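Local coordinates for CrtC domain-containing protein (Fusarium vanettenii 77-13-4, PDB 7A0Q) that probably adds water to the prenyl side chain of the plant phytoalexin kievitone, acting as a hydratase of the lyase class, at residues A[61-66]-A[147-152]; A[73-78]-A[185-190]; A[86-91]-A[138-143]; A[103-108]-A[121-126]. All blocks are in the same frame, centred on the assembly; numbering follows the deposited sequence.

Contact 1 of 4, residues A[61-66]-A[147-152]; sequences SSSYIT and FDITYD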
loop_
_atom_site.group_PDB
_atom_site.type_symbol
_atom_site.label_atom_id
_atom_site.label_comp_id
_atom_site.label_asym_id
_atom_site.label_seq_id
_atom_site.Cartn_x
_atom_site.Cartn_y
_atom_site.Cartn_z
ATOM N N SER A 61 -4.071 -2.026 3.318
ATOM C CA SER A 61 -3.011 -2.291 4.282
ATOM C C SER A 61 -2.057 -3.345 3.749
ATOM O O SER A 61 -2.470 -4.317 3.106
ATOM C CB SER A 61 -3.564 -2.736 5.660
ATOM O OG SER A 61 -4.280 -3.969 5.618
ATOM N N SER A 62 -0.769 -3.126 4.003
ATOM C CA SER A 62 0.262 -4.139 3.779
ATOM C C SER A 62 1.022 -4.358 5.083
ATOM O O SER A 62 1.675 -3.442 5.593
ATOM C CB SER A 62 1.180 -3.732 2.626
ATOM O OG SER A 62 1.946 -2.577 2.939
ATOM N N SER A 63 0.897 -5.558 5.643
ATOM C CA SER A 63 1.531 -5.882 6.914
ATOM C C SER A 63 2.786 -6.698 6.666
ATOM O O SER A 63 2.736 -7.725 5.982
ATOM C CB SER A 63 0.578 -6.656 7.826
ATOM O OG SER A 63 -0.563 -5.881 8.147
ATOM N N TYR A 64 3.904 -6.213 7.198
ATOM C CA TYR A 64 5.188 -6.896 7.153
ATOM C C TYR A 64 5.358 -7.592 8.497
ATOM O O TYR A 64 5.582 -6.929 9.513
ATOM C CB TYR A 64 6.306 -5.890 6.896
ATOM C CG TYR A 64 6.117 -5.048 5.645
ATOM C CD1 TYR A 64 5.361 -3.879 5.669
ATOM C CD2 TYR A 64 6.701 -5.433 4.441
ATOM C CE1 TYR A 64 5.197 -3.110 4.516
ATOM C CE2 TYR A 64 6.551 -4.685 3.296
ATOM C CZ TYR A 64 5.800 -3.528 3.334
ATOM O OH TYR A 64 5.675 -2.811 2.173
ATOM N N ILE A 65 5.237 -8.921 8.504
ATOM C CA ILE A 65 4.975 -9.683 9.722
ATOM C C ILE A 65 6.155 -10.603 10.025
ATOM O O ILE A 65 6.667 -11.275 9.128
ATOM C CB ILE A 65 3.680 -10.507 9.585
ATOM C CG1 ILE A 65 2.443 -9.601 9.684
ATOM C CG2 ILE A 65 3.638 -11.626 10.628
ATOM C CD1 ILE A 65 1.174 -10.261 9.211
ATOM N N THR A 66 6.589 -10.613 11.284
ATOM C CA THR A 66 7.317 -11.741 11.857
ATOM C C THR A 66 6.404 -12.385 12.891
ATOM O O THR A 66 5.853 -11.685 13.745
ATOM C CB THR A 66 8.631 -11.313 12.520
ATOM O OG1 THR A 66 9.413 -10.529 11.610
ATOM C CG2 THR A 66 9.438 -12.546 12.941
ATOM N N PHE A 147 -6.842 -14.343 8.038
ATOM C CA PHE A 147 -6.007 -13.595 8.970
ATOM C C PHE A 147 -6.894 -12.609 9.711
ATOM O O PHE A 147 -8.037 -12.358 9.328
ATOM C CB PHE A 147 -4.835 -12.883 8.264
ATOM C CG PHE A 147 -5.251 -11.958 7.139
ATOM C CD1 PHE A 147 -5.742 -10.680 7.410
ATOM C CD2 PHE A 147 -5.119 -12.358 5.813
ATOM C CE1 PHE A 147 -6.121 -9.829 6.367
ATOM C CE2 PHE A 147 -5.478 -11.496 4.757
ATOM C CZ PHE A 147 -5.972 -10.236 5.049
ATOM N N ASP A 148 -6.355 -12.063 10.793
ATOM C CA ASP A 148 -7.096 -11.107 11.618
ATOM C C ASP A 148 -6.039 -10.216 12.266
ATOM O O ASP A 148 -5.449 -10.573 13.287
ATOM C CB ASP A 148 -7.965 -11.827 12.642
ATOM C CG ASP A 148 -8.898 -10.897 13.396
ATOM O OD1 ASP A 148 -8.805 -9.665 13.229
ATOM O OD2 ASP A 148 -9.725 -11.410 14.181
ATOM N N ILE A 149 -5.782 -9.075 11.633
ATOM C CA ILE A 149 -4.634 -8.232 11.938
ATOM C C ILE A 149 -5.142 -6.894 12.451
ATOM O O ILE A 149 -5.958 -6.246 11.787
ATOM C CB ILE A 149 -3.758 -8.022 10.689
ATOM C CG1 ILE A 149 -3.303 -9.372 10.134
ATOM C CG2 ILE A 149 -2.596 -7.126 11.023
ATOM C CD1 ILE A 149 -2.556 -9.286 8.796
ATOM N N THR A 150 -4.663 -6.473 13.621
ATOM C CA THR A 150 -4.976 -5.143 14.120
ATOM C C THR A 150 -3.724 -4.281 14.123
ATOM O O THR A 150 -2.603 -4.785 14.209
ATOM C CB THR A 150 -5.575 -5.178 15.528
ATOM O OG1 THR A 150 -4.660 -5.807 16.439
ATOM C CG2 THR A 150 -6.902 -5.930 15.514
ATOM N N TYR A 151 -3.913 -2.973 13.981
ATOM C CA TYR A 151 -2.748 -2.100 13.975
ATOM C C TYR A 151 -3.118 -0.741 14.549
ATOM O O TYR A 151 -4.281 -0.326 14.552
ATOM C CB TYR A 151 -2.111 -1.969 12.567
ATOM C CG TYR A 151 -3.100 -1.950 11.424
ATOM C CD1 TYR A 151 -3.635 -3.133 10.922
ATOM C CD2 TYR A 151 -3.508 -0.747 10.856
ATOM C CE1 TYR A 151 -4.565 -3.116 9.890
ATOM C CE2 TYR A 151 -4.433 -0.725 9.829
ATOM C CZ TYR A 151 -4.949 -1.908 9.348
ATOM O OH TYR A 151 -5.875 -1.884 8.329
ATOM N N ASP A 152 -2.092 -0.071 15.064
ATOM C CA ASP A 152 -2.206 1.162 15.834
ATOM C C ASP A 152 -1.248 2.160 15.193
ATOM O O ASP A 152 -0.054 1.870 15.056
ATOM C CB ASP A 152 -1.851 0.880 17.305
ATOM C CG ASP A 152 -1.876 2.112 18.200
ATOM O OD1 ASP A 152 -2.086 3.244 17.719
ATOM O OD2 ASP A 152 -1.678 1.934 19.431
#

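Contact 2 of 4, residues A[73-78]-A[185-190]; sequences YVVLAH and GSLTVH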
loop_
_atom_site.group_PDB
_atom_site.type_symbol
_atom_site.label_atom_id
_atom_site.label_comp_id
_atom_site.label_asym_id
_atom_site.label_seq_id
_atom_site.Cartn_x
_atom_site.Cartn_y
_atom_site.Cartn_z
ATOM N N TYR A 73 6.037 -12.967 6.766
ATOM C CA TYR A 73 5.001 -12.918 5.749
ATOM C C TYR A 73 4.753 -11.467 5.385
ATOM O O TYR A 73 5.016 -10.560 6.175
ATOM C CB TYR A 73 3.684 -13.540 6.232
ATOM C CG TYR A 73 3.787 -15.014 6.554
ATOM C CD1 TYR A 73 4.230 -15.436 7.799
ATOM C CD2 TYR A 73 3.438 -15.980 5.611
ATOM C CE1 TYR A 73 4.331 -16.787 8.097
ATOM C CE2 TYR A 73 3.540 -17.337 5.905
ATOM C CZ TYR A 73 3.987 -17.727 7.150
ATOM O OH TYR A 73 4.089 -19.068 7.467
ATOM N N VAL A 74 4.235 -11.254 4.180
ATOM C CA VAL A 74 3.659 -9.968 3.795
ATOM C C VAL A 74 2.189 -10.227 3.491
ATOM O O VAL A 74 1.861 -11.101 2.679
ATOM C CB VAL A 74 4.390 -9.338 2.600
ATOM C CG1 VAL A 74 3.651 -8.095 2.123
ATOM C CG2 VAL A 74 5.824 -8.981 2.986
ATOM N N VAL A 75 1.304 -9.498 4.163
ATOM C CA VAL A 75 -0.134 -9.722 4.059
ATOM C C VAL A 75 -0.793 -8.440 3.572
ATOM O O VAL A 75 -0.597 -7.372 4.164
ATOM C CB VAL A 75 -0.739 -10.162 5.404
ATOM C CG1 VAL A 75 -2.243 -10.327 5.260
ATOM C CG2 VAL A 75 -0.114 -11.482 5.840
ATOM N N LEU A 76 -1.600 -8.560 2.528
ATOM C CA LEU A 76 -2.275 -7.428 1.908
ATOM C C LEU A 76 -3.776 -7.519 2.135
ATOM O O LEU A 76 -4.354 -8.603 2.052
ATOM C CB LEU A 76 -2.007 -7.413 0.410
ATOM C CG LEU A 76 -0.773 -6.694 -0.109
ATOM C CD1 LEU A 76 0.478 -6.939 0.731
ATOM C CD2 LEU A 76 -0.558 -7.168 -1.514
ATOM N N ALA A 77 -4.403 -6.381 2.418
ATOM C CA ALA A 77 -5.855 -6.280 2.489
ATOM C C ALA A 77 -6.278 -4.992 1.799
ATOM O O ALA A 77 -5.648 -3.950 2.001
ATOM C CB ALA A 77 -6.360 -6.271 3.931
ATOM N N HIS A 78 -7.349 -5.052 1.004
ATOM C CA HIS A 78 -7.764 -3.870 0.257
ATOM C C HIS A 78 -9.263 -3.905 -0.001
ATOM O O HIS A 78 -9.764 -4.888 -0.553
ATOM C CB HIS A 78 -7.009 -3.805 -1.069
ATOM C CG HIS A 78 -7.429 -2.668 -1.946
ATOM N ND1 HIS A 78 -7.597 -2.807 -3.306
ATOM C CD2 HIS A 78 -7.721 -1.376 -1.657
ATOM C CE1 HIS A 78 -7.963 -1.644 -3.821
ATOM N NE2 HIS A 78 -8.055 -0.762 -2.839
ATOM N N GLY A 185 -2.099 -9.606 16.216
ATOM C CA GLY A 185 -3.128 -10.478 15.690
ATOM C C GLY A 185 -2.550 -11.790 15.188
ATOM O O GLY A 185 -1.554 -12.296 15.713
ATOM N N SER A 186 -3.181 -12.326 14.142
ATOM C CA SER A 186 -2.795 -13.643 13.671
ATOM C C SER A 186 -3.018 -13.781 12.172
ATOM O O SER A 186 -3.768 -13.019 11.552
ATOM C CB SER A 186 -3.577 -14.740 14.407
ATOM O OG SER A 186 -4.932 -14.744 13.994
ATOM N N LEU A 187 -2.342 -14.770 11.596
ATOM C CA LEU A 187 -2.673 -15.258 10.267
ATOM C C LEU A 187 -2.652 -16.774 10.331
ATOM O O LEU A 187 -1.859 -17.363 11.072
ATOM C CB LEU A 187 -1.712 -14.740 9.186
ATOM C CG LEU A 187 -0.284 -15.275 9.083
ATOM C CD1 LEU A 187 0.260 -15.061 7.685
ATOM C CD2 LEU A 187 0.610 -14.587 10.103
ATOM N N THR A 188 -3.548 -17.399 9.591
ATOM C CA THR A 188 -3.696 -18.846 9.635
ATOM C C THR A 188 -3.089 -19.424 8.364
ATOM O O THR A 188 -3.505 -19.066 7.254
ATOM C CB THR A 188 -5.163 -19.243 9.772
ATOM O OG1 THR A 188 -5.677 -18.730 11.006
ATOM C CG2 THR A 188 -5.298 -20.762 9.780
ATOM N N VAL A 189 -2.097 -20.299 8.522
ATOM C CA VAL A 189 -1.399 -20.901 7.389
ATOM C C VAL A 189 -1.405 -22.410 7.576
ATOM O O VAL A 189 -0.891 -22.918 8.580
ATOM C CB VAL A 189 0.040 -20.374 7.242
ATOM C CG1 VAL A 189 0.026 -18.946 6.722
ATOM C CG2 VAL A 189 0.775 -20.438 8.555
ATOM N N HIS A 190 -2.000 -23.124 6.618
ATOM C CA HIS A 190 -2.061 -24.586 6.640
ATOM C C HIS A 190 -2.672 -25.087 7.949
ATOM O O HIS A 190 -2.129 -25.962 8.628
ATOM C CB HIS A 190 -0.677 -25.185 6.396
ATOM C CG HIS A 190 -0.047 -24.726 5.120
ATOM N ND1 HIS A 190 1.266 -24.313 5.041
ATOM C CD2 HIS A 190 -0.560 -24.596 3.873
ATOM C CE1 HIS A 190 1.537 -23.957 3.797
ATOM N NE2 HIS A 190 0.446 -24.118 3.069
#

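Contact 3 of 4, residues A[86-91]-A[138-143]; sequences TYFRAS and SYSNHD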
loop_
_atom_site.group_PDB
_atom_site.type_symbol
_atom_site.label_atom_id
_atom_site.label_comp_id
_atom_site.label_asym_id
_atom_site.label_seq_id
_atom_site.Cartn_x
_atom_site.Cartn_y
_atom_site.Cartn_z
ATOM N N THR A 86 -18.342 -3.015 -5.457
ATOM C CA THR A 86 -17.296 -2.946 -4.453
ATOM C C THR A 86 -16.457 -4.206 -4.559
ATOM O O THR A 86 -16.860 -5.191 -5.176
ATOM C CB THR A 86 -17.875 -2.844 -3.039
ATOM O OG1 THR A 86 -18.521 -4.084 -2.721
ATOM C CG2 THR A 86 -18.882 -1.727 -2.941
ATOM N N TYR A 87 -15.291 -4.194 -3.921
ATOM C CA TYR A 87 -14.593 -5.456 -3.760
ATOM C C TYR A 87 -13.687 -5.400 -2.549
ATOM O O TYR A 87 -13.314 -4.330 -2.061
ATOM C CB TYR A 87 -13.800 -5.867 -5.009
ATOM C CG TYR A 87 -12.654 -4.984 -5.475
ATOM C CD1 TYR A 87 -11.470 -4.874 -4.750
ATOM C CD2 TYR A 87 -12.724 -4.340 -6.700
ATOM C CE1 TYR A 87 -10.411 -4.094 -5.220
ATOM C CE2 TYR A 87 -11.663 -3.568 -7.180
ATOM C CZ TYR A 87 -10.513 -3.446 -6.431
ATOM O OH TYR A 87 -9.458 -2.689 -6.896
ATOM N N PHE A 88 -13.396 -6.586 -2.035
ATOM C CA PHE A 88 -12.319 -6.798 -1.087
ATOM C C PHE A 88 -11.360 -7.796 -1.703
ATOM O O PHE A 88 -11.788 -8.790 -2.302
ATOM C CB PHE A 88 -12.844 -7.330 0.255
ATOM C CG PHE A 88 -11.771 -7.510 1.305
ATOM C CD1 PHE A 88 -11.320 -6.426 2.058
ATOM C CD2 PHE A 88 -11.222 -8.767 1.547
ATOM C CE1 PHE A 88 -10.331 -6.600 3.036
ATOM C CE2 PHE A 88 -10.239 -8.951 2.520
ATOM C CZ PHE A 88 -9.792 -7.861 3.269
ATOM N N ARG A 89 -10.066 -7.532 -1.563
ATOM C CA ARG A 89 -9.056 -8.456 -2.051
ATOM C C ARG A 89 -7.920 -8.533 -1.040
ATOM O O ARG A 89 -7.696 -7.606 -0.252
ATOM C CB ARG A 89 -8.551 -8.056 -3.457
ATOM C CG ARG A 89 -7.964 -6.657 -3.553
ATOM C CD ARG A 89 -7.714 -6.298 -5.012
ATOM N NE ARG A 89 -7.077 -4.993 -5.148
ATOM C CZ ARG A 89 -6.729 -4.452 -6.314
ATOM N NH1 ARG A 89 -6.970 -5.109 -7.450
ATOM N NH2 ARG A 89 -6.145 -3.259 -6.348
ATOM N N ALA A 90 -7.238 -9.672 -1.025
ATOM C CA ALA A 90 -6.230 -9.912 0.002
ATOM C C ALA A 90 -5.258 -10.965 -0.494
ATOM O O ALA A 90 -5.599 -11.796 -1.341
ATOM C CB ALA A 90 -6.866 -10.369 1.324
ATOM N N SER A 91 -4.057 -10.953 0.084
ATOM C CA SER A 91 -3.049 -11.942 -0.279
ATOM C C SER A 91 -2.120 -12.191 0.898
ATOM O O SER A 91 -2.010 -11.377 1.820
ATOM C CB SER A 91 -2.238 -11.505 -1.507
ATOM O OG SER A 91 -1.415 -10.378 -1.226
ATOM N N SER A 138 -7.669 -5.299 9.758
ATOM C CA SER A 138 -7.799 -5.925 8.441
ATOM C C SER A 138 -8.001 -7.418 8.649
ATOM O O SER A 138 -7.164 -8.069 9.277
ATOM C CB SER A 138 -6.564 -5.680 7.565
ATOM O OG SER A 138 -6.426 -4.307 7.244
ATOM N N TYR A 139 -9.092 -7.966 8.120
ATOM C CA TYR A 139 -9.402 -9.363 8.401
ATOM C C TYR A 139 -9.943 -10.063 7.162
ATOM O O TYR A 139 -10.556 -9.449 6.282
ATOM C CB TYR A 139 -10.394 -9.491 9.567
ATOM C CG TYR A 139 -11.752 -8.913 9.264
ATOM C CD1 TYR A 139 -11.982 -7.544 9.380
ATOM C CD2 TYR A 139 -12.799 -9.725 8.838
ATOM C CE1 TYR A 139 -13.218 -6.997 9.090
ATOM C CE2 TYR A 139 -14.051 -9.187 8.550
ATOM C CZ TYR A 139 -14.250 -7.825 8.685
ATOM O OH TYR A 139 -15.476 -7.267 8.394
ATOM N N SER A 140 -9.696 -11.370 7.106
ATOM C CA SER A 140 -10.063 -12.193 5.967
ATOM C C SER A 140 -10.400 -13.584 6.481
ATOM O O SER A 140 -9.717 -14.104 7.374
ATOM C CB SER A 140 -8.922 -12.256 4.938
ATOM O OG SER A 140 -9.268 -13.085 3.837
ATOM N N ASN A 141 -11.469 -14.175 5.913
ATOM C CA ASN A 141 -11.942 -15.515 6.279
ATOM C C ASN A 141 -12.305 -16.221 4.981
ATOM O O ASN A 141 -13.470 -16.503 4.689
ATOM C CB ASN A 141 -13.120 -15.452 7.241
ATOM C CG ASN A 141 -12.730 -14.879 8.574
ATOM O OD1 ASN A 141 -12.078 -15.547 9.382
ATOM N ND2 ASN A 141 -13.107 -13.632 8.815
ATOM N N HIS A 142 -11.274 -16.465 4.187
ATOM C CA HIS A 142 -11.361 -17.087 2.882
ATOM C C HIS A 142 -10.429 -18.284 2.893
ATOM O O HIS A 142 -9.389 -18.264 3.558
ATOM C CB HIS A 142 -10.954 -16.084 1.799
ATOM C CG HIS A 142 -11.300 -16.498 0.405
ATOM N ND1 HIS A 142 -12.473 -16.121 -0.212
ATOM C CD2 HIS A 142 -10.604 -17.213 -0.511
ATOM C CE1 HIS A 142 -12.497 -16.608 -1.440
ATOM N NE2 HIS A 142 -11.376 -17.276 -1.647
ATOM N N ASP A 143 -10.817 -19.344 2.195
ATOM C CA ASP A 143 -9.950 -20.509 2.138
ATOM C C ASP A 143 -8.591 -20.107 1.577
ATOM O O ASP A 143 -8.503 -19.426 0.551
ATOM C CB ASP A 143 -10.592 -21.611 1.296
ATOM C CG ASP A 143 -11.666 -22.368 2.058
ATOM O OD1 ASP A 143 -11.567 -22.458 3.303
ATOM O OD2 ASP A 143 -12.608 -22.871 1.411
#

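Contact 4 of 4, residues A[103-108]-A[121-126]; sequences YVTVGS and GNNGIK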
loop_
_atom_site.group_PDB
_atom_site.type_symbol
_atom_site.label_atom_id
_atom_site.label_comp_id
_atom_site.label_asym_id
_atom_site.label_seq_id
_atom_site.Cartn_x
_atom_site.Cartn_y
_atom_site.Cartn_z
ATOM N N TYR A 103 -7.030 -13.638 -3.358
ATOM C CA TYR A 103 -8.377 -13.686 -3.909
ATOM C C TYR A 103 -8.927 -12.274 -4.024
ATOM O O TYR A 103 -8.430 -11.336 -3.391
ATOM C CB TYR A 103 -9.314 -14.550 -3.055
ATOM C CG TYR A 103 -9.747 -13.892 -1.761
ATOM C CD1 TYR A 103 -8.945 -13.963 -0.629
ATOM C CD2 TYR A 103 -10.949 -13.208 -1.672
ATOM C CE1 TYR A 103 -9.332 -13.375 0.555
ATOM C CE2 TYR A 103 -11.350 -12.615 -0.482
ATOM C CZ TYR A 103 -10.533 -12.702 0.625
ATOM O OH TYR A 103 -10.913 -12.117 1.813
ATOM N N VAL A 104 -9.962 -12.148 -4.851
ATOM C CA VAL A 104 -10.754 -10.932 -5.013
ATOM C C VAL A 104 -12.210 -11.348 -4.895
ATOM O O VAL A 104 -12.642 -12.285 -5.579
ATOM C CB VAL A 104 -10.509 -10.252 -6.376
ATOM C CG1 VAL A 104 -11.310 -8.950 -6.480
ATOM C CG2 VAL A 104 -9.022 -10.016 -6.645
ATOM N N THR A 105 -12.966 -10.679 -4.029
ATOM C CA THR A 105 -14.386 -10.976 -3.866
ATOM C C THR A 105 -15.200 -9.705 -4.083
ATOM O O THR A 105 -14.865 -8.639 -3.554
ATOM C CB THR A 105 -14.667 -11.632 -2.495
ATOM O OG1 THR A 105 -16.030 -12.070 -2.442
ATOM C CG2 THR A 105 -14.392 -10.682 -1.339
ATOM N N VAL A 106 -16.246 -9.809 -4.901
ATOM C CA VAL A 106 -16.953 -8.646 -5.422
ATOM C C VAL A 106 -18.254 -8.466 -4.657
ATOM O O VAL A 106 -19.010 -9.428 -4.459
ATOM C CB VAL A 106 -17.205 -8.791 -6.934
ATOM C CG1 VAL A 106 -18.018 -7.622 -7.458
ATOM C CG2 VAL A 106 -15.881 -8.878 -7.660
ATOM N N GLY A 107 -18.493 -7.240 -4.191
ATOM C CA GLY A 107 -19.735 -6.859 -3.566
ATOM C C GLY A 107 -20.511 -5.881 -4.425
ATOM O O GLY A 107 -20.152 -5.586 -5.566
ATOM N N SER A 108 -21.601 -5.375 -3.857
ATOM C CA SER A 108 -22.457 -4.462 -4.599
ATOM C C SER A 108 -22.434 -3.034 -4.080
ATOM O O SER A 108 -22.458 -2.098 -4.888
ATOM C CB SER A 108 -23.901 -4.982 -4.618
ATOM O OG SER A 108 -24.384 -5.198 -3.312
ATOM N N GLY A 121 -18.743 -9.927 2.473
ATOM C CA GLY A 121 -18.768 -11.152 3.245
ATOM C C GLY A 121 -18.101 -10.951 4.595
ATOM O O GLY A 121 -18.148 -9.871 5.188
ATOM N N ASN A 122 -17.461 -12.011 5.083
ATOM C CA ASN A 122 -16.758 -11.971 6.367
ATOM C C ASN A 122 -15.307 -11.548 6.209
ATOM O O ASN A 122 -14.407 -12.113 6.832
ATOM C CB ASN A 122 -16.853 -13.331 7.052
ATOM C CG ASN A 122 -16.706 -13.240 8.564
ATOM O OD1 ASN A 122 -16.701 -12.147 9.142
ATOM N ND2 ASN A 122 -16.582 -14.393 9.213
ATOM N N ASN A 123 -15.059 -10.557 5.352
ATOM C CA ASN A 123 -13.734 -10.045 5.047
ATOM C C ASN A 123 -13.850 -8.535 4.960
ATOM O O ASN A 123 -14.823 -8.032 4.402
ATOM C CB ASN A 123 -13.210 -10.577 3.704
ATOM C CG ASN A 123 -13.567 -12.031 3.461
ATOM O OD1 ASN A 123 -12.943 -12.927 4.014
ATOM N ND2 ASN A 123 -14.560 -12.269 2.605
ATOM N N GLY A 124 -12.876 -7.805 5.493
ATOM C CA GLY A 124 -12.942 -6.362 5.341
ATOM C C GLY A 124 -11.906 -5.621 6.172
ATOM O O GLY A 124 -10.900 -6.191 6.613
ATOM N N ILE A 125 -12.162 -4.320 6.331
ATOM C CA ILE A 125 -11.329 -3.415 7.120
ATOM C C ILE A 125 -12.260 -2.601 8.002
ATOM O O ILE A 125 -13.295 -2.112 7.538
ATOM C CB ILE A 125 -10.462 -2.506 6.223
ATOM C CG1 ILE A 125 -9.440 -3.350 5.441
ATOM C CG2 ILE A 125 -9.758 -1.431 7.055
ATOM C CD1 ILE A 125 -8.694 -2.579 4.353
ATOM N N LYS A 126 -11.942 -2.503 9.288
ATOM C CA LYS A 126 -12.820 -1.734 10.153
ATOM C C LYS A 126 -12.010 -1.037 11.230
ATOM O O LYS A 126 -10.932 -1.493 11.624
ATOM C CB LYS A 126 -13.895 -2.620 10.800
ATOM C CG LYS A 126 -13.345 -3.687 11.726
ATOM C CD LYS A 126 -14.463 -4.598 12.280
ATOM C CE LYS A 126 -15.462 -3.815 13.127
ATOM N NZ LYS A 126 -16.385 -4.725 13.890
#

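Contact 1 of 4, residues A[61-66]-A[147-152]
Ile149, Tyr151 and Ser61 carry most of this buried contact, in which strands 61-66 and 147-152 pass almost at right angles (96°), with axes 9.7 Å apart. Such crossing of two facing strand layers is the orthogonal packing expected of the lipocalin-like fold. Ile149 touches the other strand with both of its branches. Its CG1 lies beside the backbone N (chi1 -57°) and the chain beyond is extended, which carries CD1 across the gap to meet Ile65 CD1 tip to tip at 3.9 Å. The short branch, CG2, rests 3.7 Å from Ser63 OG. That hydroxyl thus has methyl groups against it from Ile149, while its hydrogen bond goes to Thr203 OG1. Farther along the strand, Tyr151 leans its phenol end against Ser61, with Tyr151 OH 3.6 Å from Ser61 CB. The two hydroxyls stay apart, Tyr151 OH lying 3.8 Å from Ser61 OG, but each is hydrogen-bonded to Ser138 OG. One serine therefore ties both buried polar ends together and holds the phenol end of the tyrosine in place. Around the contact, strand 72-81 pairs with 58-66 and presents Val75 to Ile149 and Phe147. Strand 136-142 flanks 145-152 on one side, strand 171-189 flanks it on the other, and Ile196 from a loop packs on both Ile65 and Ile149.

Contact 2 of 4, residues A[73-78]-A[185-190]
Apolar packing of Tyr73 and Val75 on Leu187 and Val189 joins strand 73-78 to strand 185-189, which faces it across the interior of the N-terminal lipocalin-like domain. The central element is a CH-pi contact: Leu187 CD1 sits over one face of the Tyr73 ring, 4.0 Å from the ring centroid and 20° off the normal. The methyl is displaced from the middle of the face, and its nearest ring atom is Tyr73 CG at 3.7 Å. With CG of Leu187 placed between the backbone N and the carbonyl carbon (chi1 73°), the same CD1 also touches Val75 CG2 at 4.0 Å, so one methyl touches two residues, Tyr73 and Val75, that point to the same side of their strand. Val189 meets the far end of the tyrosine, its CG1 lying 4.0 Å from Tyr73 CE2 and its CG2 3.7 Å from Tyr73 OH. The hydroxyl itself is hydrogen-bonded to Glu71 OE1, which gives the polar tip of this otherwise apolar side chain a partner. Phe147 packs on Val75 and Leu187, and Leu194 on Tyr73 and Val189. The strands run 101° apart with axes 10.2 Å from each other, a near-perpendicular crossing consistent with the orthogonally packed layers of a calycin-type barrel.

Contact 3 of 4, residues A[86-91]-A[138-143]
Phe88 points its ring across the gap at the carbonyl of Tyr139 and the side chain of Ser140. The ring reaches there because CG stands opposite the backbone N about the first torsion (chi1 -177°), stretching the side chain out from its strand. Its leading atom, Phe88 CZ, comes to 3.5 Å from the carbonyl oxygen Tyr139 O. Ser140 lies instead at the ring edge, near the ring plane, with CB 4.3 Å from Phe88 CE2. These strands, at 87° with axes 8.6 Å apart, belong to opposing layers of the N-terminal lipocalin-like domain, whose inward residues alternate with outward ones: the CB of Arg89 points away from the contact, between Phe88 and Ala90. On that averted face of the strand, Arg89 NE is hydrogen-bonded to His78 ND1 and Tyr87 OH stands over the guanidinium plane. Small side chains allow a close approach beside the phenylalanine, where Ala90 CB comes to 4.4 Å from Ser140 OG. That serine oxygen also extends away from its own backbone N (chi1 179°), and is hydrogen-bonded to Val145 O. At the far end of the strand, Thr86 belongs to the magnesium site, and the Phe88 side chain lies about 7 Å from the ion.

Contact 4 of 4, residues A[103-108]-A[121-126]
Tyr103 and Asn123 bring together segments 103-108 and 121-126, on two strands of the N-terminal lipocalin-like domain that are not paired with each other and meet through side chains. The polar approach is centred on the tyrosine hydroxyl. Tyr103 OH lies 3.1 Å from Asn123 OD1, and the ring and amide planes are turned 61° apart. Both polar ends have firm partners elsewhere: Tyr103 OH is hydrogen-bonded to Ser140 OG, and Asn123 OD1 receives the backbone N-H of Asn141. The other end of the amide, Asn123 ND2, is hydrogen-bonded to Val120 O. With oxygen and nitrogen each held, the rotation of the buried amide is fixed. Asn123 CG stands beside the backbone N (chi1 -39°), which turns the amide toward the phenol end, with CG 3.1 Å from Tyr103 OH. Van der Waals contact accounts for the rest. Asn123 CB is 3.4 Å from Tyr103 OH, and the Thr105 methyl lies at the edge of the Tyr103 ring, in its plane. Aromatic packing adds His142, whose ring stacks on Tyr103, while Phe88 touches both Tyr103 and Asn123. Beside the main pair, the methyl Thr105 CG2 stops 4.3 Å from the amide nitrogen Asn123 ND2.

How the contacts relate
Contacts 1 to 4 form a row across one domain, each taking one strand from the run 58-66, 72-81, 86-94, 100-107 and one from the facing run 171-189, 145-152, 136-142, 123-127. Contacts 1 and 2 have centres about 7 Å apart and share backbone bonds such as Ser63 N to Val75 O (2.8 Å). Contacts 2 and 3, about 10 Å apart, join through His78 O and Arg89 N (2.8 Å). Contacts 3 and 4 are closest, about 5 Å between centres, with Tyr87 CB packed on Thr105 O (3.3 Å). The magnesium ion lies at this end, about 8 Å from the Thr105 side chain, with Thr86, Ser109 and Ser119 at its site.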